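Local coordinates for agenet domain-containing protein (Arabidopsis thaliana, PDB 6IE4), which binds lysine-methylated histone H3 tails through a tandem pair of Agenet domains, and so probably acts as a reader of this chromatin mark, at residues W108-D112 with V124-S128. Residues are numbered along the deposited sequence; the frame is centred on the assembly and turned at random.
Sequences WWEGD and VFFRS
The beta hairpin of strands 107-117 and 121-126 lies beside the bound histone peptide, and within 108-112 and 124-128 its strands pair at Asp-112 and Phe-125. These form an antiparallel hydrogen-bonded pair: Asp-112 N donates to Phe-125 O at 2.9 Å, and Phe-125 N returns a bond of 2.7 Å to Asp-112 O, lying in the plane of that carbonyl. The same oxygen takes a CA-H...O contact from Val-124 CA. Beyond this pair the strands splay, the N-to-C directions of the two short segments making 114°, far from the 180° of a straight antiparallel pair, and side chains bridge the widening gap. Phe-126, its CG anti to the carbonyl carbon (chi1 -56°), lays its ring along strand 107-117: CE2 meets Trp-109 CB at 3.8 Å, while Trp-109 O sits at the ring edge, in plane. Gly-111 CA lies 4.1 Å from Phe-126 CD2. The hairpin belongs to the curled antiparallel sheet of this tandem Agenet module, a domain type of the SH3 clan, and here Trp-109 and Phe-126 both pack on a modified side chain of the peptide. Trp-109 NE1 is hydrogen-bonded to Tyr-34 OH, which probably helps to hold the indole in place. An alanine at Phe-126 would strip the ring from Trp-109 CB and from the peptide, and would probably open a gap between the diverging strands and weaken the grip on the modified side chain. On the face that carries the side chains of Asp-112 and Phe-125, Asp-112 OD1 forms a long salt bridge of 3.6 Å with Arg-127 NE, meeting the guanidinium at its edge with the two planar groups only 9° apart.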
loop_
_atom_site.group_PDB
_atom_site.type_symbol
_atom_site.label_atom_id
_atom_site.label_comp_id
_atom_site.label_asym_id
_atom_site.label_seq_id
_atom_site.Cartn_x
_atom_site.Cartn_y
_atom_site.Cartn_z
ATOM N N TRP A 108 2.956 -0.427 0.905
ATOM C CA TRP A 108 2.497 0.545 1.888
ATOM C C TRP A 108 1.775 -0.132 3.042
ATOM O O TRP A 108 0.832 -0.887 2.823
ATOM C CB TRP A 108 1.597 1.573 1.213
ATOM C CG TRP A 108 2.351 2.385 0.232
ATOM C CD1 TRP A 108 2.328 2.269 -1.117
ATOM C CD2 TRP A 108 3.292 3.420 0.532
ATOM N NE1 TRP A 108 3.180 3.189 -1.696
ATOM C CE2 TRP A 108 3.784 3.910 -0.701
ATOM C CE3 TRP A 108 3.767 3.982 1.720
ATOM C CZ2 TRP A 108 4.711 4.949 -0.780
ATOM C CZ3 TRP A 108 4.680 5.011 1.637
ATOM C CH2 TRP A 108 5.146 5.484 0.392
ATOM N N TRP A 109 2.239 0.086 4.263
ATOM C CA TRP A 109 1.583 -0.451 5.448
ATOM C C TRP A 109 1.140 0.677 6.366
ATOM O O TRP A 109 1.875 1.646 6.578
ATOM C CB TRP A 109 2.518 -1.431 6.192
ATOM C CG TRP A 109 2.846 -2.612 5.333
ATOM C CD1 TRP A 109 3.712 -2.644 4.274
ATOM C CD2 TRP A 109 2.289 -3.921 5.432
ATOM N NE1 TRP A 109 3.719 -3.896 3.707
ATOM C CE2 TRP A 109 2.864 -4.700 4.408
ATOM C CE3 TRP A 109 1.369 -4.513 6.295
ATOM C CZ2 TRP A 109 2.549 -6.032 4.223
ATOM C CZ3 TRP A 109 1.045 -5.829 6.107
ATOM C CH2 TRP A 109 1.638 -6.584 5.078
ATOM N N GLU A 110 -0.021 0.510 6.976
ATOM C CA GLU A 110 -0.640 1.577 7.733
ATOM C C GLU A 110 -0.312 1.392 9.207
ATOM O O GLU A 110 -0.335 0.269 9.724
ATOM C CB GLU A 110 -2.150 1.577 7.522
ATOM C CG GLU A 110 -2.890 2.455 8.503
ATOM C CD GLU A 110 -4.396 2.274 8.488
ATOM O OE1 GLU A 110 -4.910 1.415 7.743
ATOM O OE2 GLU A 110 -5.067 3.007 9.242
ATOM N N GLY A 111 -0.026 2.505 9.876
ATOM C CA GLY A 111 0.397 2.491 11.263
ATOM C C GLY A 111 0.265 3.872 11.860
ATOM O O GLY A 111 0.051 4.860 11.141
ATOM N N ASP A 112 0.313 3.919 13.195
ATOM C CA ASP A 112 0.320 5.177 13.932
ATOM C C ASP A 112 1.755 5.632 14.162
ATOM O O ASP A 112 2.657 4.811 14.274
ATOM C CB ASP A 112 -0.397 5.050 15.283
ATOM C CG ASP A 112 -1.803 4.430 15.176
ATOM O OD1 ASP A 112 -1.913 3.182 15.090
ATOM O OD2 ASP A 112 -2.806 5.186 15.230
ATOM N N VAL A 124 6.907 4.011 14.410
ATOM C CA VAL A 124 5.575 3.798 13.861
ATOM C C VAL A 124 5.037 2.488 14.417
ATOM O O VAL A 124 5.706 1.456 14.314
ATOM C CB VAL A 124 5.597 3.750 12.319
ATOM C CG1 VAL A 124 4.212 3.403 11.778
ATOM C CG2 VAL A 124 6.101 5.060 11.715
ATOM N N PHE A 125 3.852 2.527 15.026
ATOM C CA PHE A 125 3.227 1.346 15.622
ATOM C C PHE A 125 2.211 0.716 14.675
ATOM O O PHE A 125 1.271 1.383 14.242
ATOM C CB PHE A 125 2.552 1.671 16.953
ATOM C CG PHE A 125 1.805 0.505 17.525
ATOM C CD1 PHE A 125 2.504 -0.615 17.961
ATOM C CD2 PHE A 125 0.421 0.524 17.647
ATOM C CE1 PHE A 125 1.851 -1.701 18.478
ATOM C CE2 PHE A 125 -0.246 -0.561 18.177
ATOM C CZ PHE A 125 0.482 -1.677 18.592
ATOM N N PHE A 126 2.402 -0.566 14.364
ATOM C CA PHE A 126 1.478 -1.350 13.548
ATOM C C PHE A 126 0.634 -2.284 14.416
ATOM O O PHE A 126 1.172 -3.165 15.090
ATOM C CB PHE A 126 2.250 -2.142 12.486
ATOM C CG PHE A 126 3.116 -1.280 11.608
ATOM C CD1 PHE A 126 4.395 -0.917 12.010
ATOM C CD2 PHE A 126 2.639 -0.788 10.414
ATOM C CE1 PHE A 126 5.179 -0.106 11.221
ATOM C CE2 PHE A 126 3.417 0.033 9.619
ATOM C CZ PHE A 126 4.682 0.374 10.013
ATOM N N ARG A 127 -0.701 -2.153 14.317
ATOM C CA ARG A 127 -1.595 -2.812 15.267
ATOM C C ARG A 127 -1.843 -4.260 14.898
ATOM O O ARG A 127 -1.908 -5.116 15.782
ATOM C CB ARG A 127 -2.947 -2.119 15.314
ATOM C CG ARG A 127 -2.933 -0.715 15.808
ATOM C CD ARG A 127 -4.320 -0.370 16.243
ATOM N NE ARG A 127 -4.604 1.050 16.120
ATOM C CZ ARG A 127 -5.837 1.542 16.036
ATOM N NH1 ARG A 127 -6.886 0.713 16.080
ATOM N NH2 ARG A 127 -6.019 2.856 15.929
ATOM N N SER A 128 -2.050 -4.546 13.610
ATOM C CA SER A 128 -2.220 -5.931 13.193
ATOM C C SER A 128 -1.007 -6.784 13.572
ATOM O O SER A 128 -1.156 -7.933 14.007
ATOM C CB SER A 128 -2.478 -5.996 11.691
ATOM O OG SER A 128 -1.673 -5.050 11.000
#